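Local coordinates for protein alanine racemase (Actinobacillus succinogenes, PDB 3C3K) that has the two-lobed periplasmic binding protein-like fold found in LacI-type regulators and probably binds a small ligand between its lobes, at residues E164-M169 and A190-L195. Numbering follows the deposited sequence.
Sequences ENLDYM and AISDVL
The methyl CD1 of L166 reaches over the turn before helix 193-205, lying 3.8 Å from S192 CB and 4.0 Å from L195 CG. With CG anti to the backbone N (chi1 -168°) the branch leans toward 190-195, and CG also packs against V194 CB.

The remaining contacts set methyls, or in one case a CA, against the opposing backbone. V194 CG1 presses on D167 CA at 3.5 Å. L195, which sets out away from 164-169, bends back and brings CD2 to 3.4 Å from D167 O and 3.8 Å from N165 O. At the next residue, Y168 CA sits 3.7 Å from V194 O.

Polar groups serve the two helix starts separately. S192 is the N-cap of helix 193-205, its OG accepting from V194 N at 3.0 Å (151°), and D167 caps helix 168-179 through OD1 and A170 N.

Both turns follow parallel strands of one sheet, 159-162 and 187-190. In periplasmic binding protein-like folds such turns, at the C-terminal edge of the sheet, line the side of a lobe that faces the other lobe; here L166 touches N20 of that other lobe and a glycerol lies near S192. D167 and Y168 pack on D223 of the second subunit. With no hydrogen bond crossing between the segments, the two capped helix starts are held side by side by van der Waals packing of L166, V194 and L195.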
loop_
_atom_site.group_PDB
_atom_site.type_symbol
_atom_site.label_atom_id
_atom_site.label_comp_id
_atom_site.label_asym_id
_atom_site.label_seq_id
_atom_site.Cartn_x
_atom_site.Cartn_y
_atom_site.Cartn_z
ATOM N N GLU B 164 -10.089 -10.565 -9.930
ATOM C CA GLU B 164 -9.643 -11.595 -8.965
ATOM C C GLU B 164 -8.767 -11.027 -7.863
ATOM O O GLU B 164 -8.922 -11.349 -6.672
ATOM C CB GLU B 164 -8.925 -12.766 -9.628
ATOM C CG GLU B 164 -8.231 -13.617 -8.572
ATOM C CD GLU B 164 -8.046 -15.072 -8.965
ATOM O OE1 GLU B 164 -7.415 -15.338 -10.016
ATOM O OE2 GLU B 164 -8.500 -15.951 -8.199
ATOM N N ASN B 165 -7.844 -10.170 -8.244
ATOM C CA ASN B 165 -6.979 -9.530 -7.249
ATOM C C ASN B 165 -7.261 -8.061 -7.135
ATOM O O ASN B 165 -7.904 -7.524 -7.995
ATOM C CB ASN B 165 -5.553 -9.735 -7.677
ATOM C CG ASN B 165 -5.201 -11.192 -7.720
ATOM O OD1 ASN B 165 -5.335 -11.887 -6.738
ATOM N ND2 ASN B 165 -4.815 -11.673 -8.868
ATOM N N LEU B 166 -6.772 -7.408 -6.073
ATOM C CA LEU B 166 -6.911 -6.000 -5.988
ATOM C C LEU B 166 -5.639 -5.347 -6.547
ATOM O O LEU B 166 -4.756 -4.944 -5.803
ATOM C CB LEU B 166 -7.228 -5.533 -4.525
ATOM C CG LEU B 166 -7.652 -4.057 -4.553
ATOM C CD1 LEU B 166 -9.073 -3.930 -4.968
ATOM C CD2 LEU B 166 -7.374 -3.332 -3.230
ATOM N N ASP B 167 -5.548 -5.217 -7.861
ATOM C CA ASP B 167 -4.413 -4.533 -8.469
ATOM C C ASP B 167 -4.800 -4.020 -9.823
ATOM O O ASP B 167 -5.846 -4.395 -10.331
ATOM C CB ASP B 167 -3.135 -5.413 -8.518
ATOM C CG ASP B 167 -3.291 -6.693 -9.319
ATOM O OD1 ASP B 167 -4.103 -6.772 -10.238
ATOM O OD2 ASP B 167 -2.528 -7.634 -9.039
ATOM N N TYR B 168 -3.957 -3.170 -10.416
ATOM C CA TYR B 168 -4.341 -2.450 -11.626
ATOM C C TYR B 168 -4.526 -3.454 -12.789
ATOM O O TYR B 168 -5.417 -3.296 -13.572
ATOM C CB TYR B 168 -3.332 -1.337 -11.952
ATOM C CG TYR B 168 -2.221 -1.807 -12.840
ATOM C CD1 TYR B 168 -2.306 -1.685 -14.242
ATOM C CD2 TYR B 168 -1.097 -2.410 -12.299
ATOM C CE1 TYR B 168 -1.302 -2.155 -15.064
ATOM C CE2 TYR B 168 -0.062 -2.865 -13.119
ATOM C CZ TYR B 168 -0.171 -2.734 -14.485
ATOM O OH TYR B 168 0.865 -3.182 -15.261
ATOM N N MET B 169 -3.720 -4.494 -12.841
ATOM C CA MET B 169 -3.843 -5.502 -13.878
ATOM C C MET B 169 -5.200 -6.160 -13.816
ATOM O O MET B 169 -5.804 -6.429 -14.873
ATOM C CB MET B 169 -2.721 -6.580 -13.777
ATOM C CG MET B 169 -2.788 -7.631 -14.924
ATOM S SD MET B 169 -2.724 -6.906 -16.588
ATOM C CE MET B 169 -1.484 -5.529 -16.449
ATOM N N ALA B 190 -15.857 1.265 -10.699
ATOM C CA ALA B 190 -15.101 0.270 -9.929
ATOM C C ALA B 190 -15.148 0.515 -8.443
ATOM O O ALA B 190 -15.141 1.673 -7.971
ATOM C CB ALA B 190 -13.674 0.153 -10.427
ATOM N N ILE B 191 -15.161 -0.598 -7.730
ATOM C CA ILE B 191 -15.269 -0.746 -6.270
ATOM C C ILE B 191 -13.969 -0.356 -5.505
ATOM O O ILE B 191 -13.938 -0.352 -4.262
ATOM C CB ILE B 191 -15.692 -2.214 -6.054
ATOM C CG1 ILE B 191 -17.177 -2.333 -5.782
ATOM C CG2 ILE B 191 -14.722 -3.113 -5.311
ATOM C CD1 ILE B 191 -17.938 -1.422 -6.571
ATOM N N SER B 192 -12.939 0.010 -6.257
ATOM C CA SER B 192 -11.716 0.565 -5.661
ATOM C C SER B 192 -11.020 1.440 -6.708
ATOM O O SER B 192 -10.991 1.080 -7.877
ATOM C CB SER B 192 -10.761 -0.545 -5.267
ATOM O OG SER B 192 -9.452 -0.001 -5.028
ATOM N N ASP B 193 -10.395 2.548 -6.278
ATOM C CA ASP B 193 -9.554 3.326 -7.165
ATOM C C ASP B 193 -8.443 2.492 -7.829
ATOM O O ASP B 193 -8.037 2.812 -8.887
ATOM C CB ASP B 193 -8.884 4.471 -6.384
ATOM C CG ASP B 193 -9.877 5.473 -5.867
ATOM O OD1 ASP B 193 -10.980 5.570 -6.449
ATOM O OD2 ASP B 193 -9.538 6.234 -4.954
ATOM N N VAL B 194 -7.943 1.450 -7.186
ATOM C CA VAL B 194 -6.852 0.611 -7.759
ATOM C C VAL B 194 -7.373 -0.076 -9.061
ATOM O O VAL B 194 -6.698 -0.121 -10.087
ATOM C CB VAL B 194 -6.385 -0.438 -6.745
ATOM C CG1 VAL B 194 -5.347 -1.372 -7.349
ATOM C CG2 VAL B 194 -5.775 0.230 -5.502
ATOM N N LEU B 195 -8.579 -0.603 -8.990
ATOM C CA LEU B 195 -9.174 -1.288 -10.149
ATOM C C LEU B 195 -9.510 -0.269 -11.224
ATOM O O LEU B 195 -9.395 -0.569 -12.403
ATOM C CB LEU B 195 -10.429 -2.027 -9.685
ATOM C CG LEU B 195 -10.074 -3.153 -8.714
ATOM C CD1 LEU B 195 -11.427 -3.755 -8.235
ATOM C CD2 LEU B 195 -9.147 -4.231 -9.364
#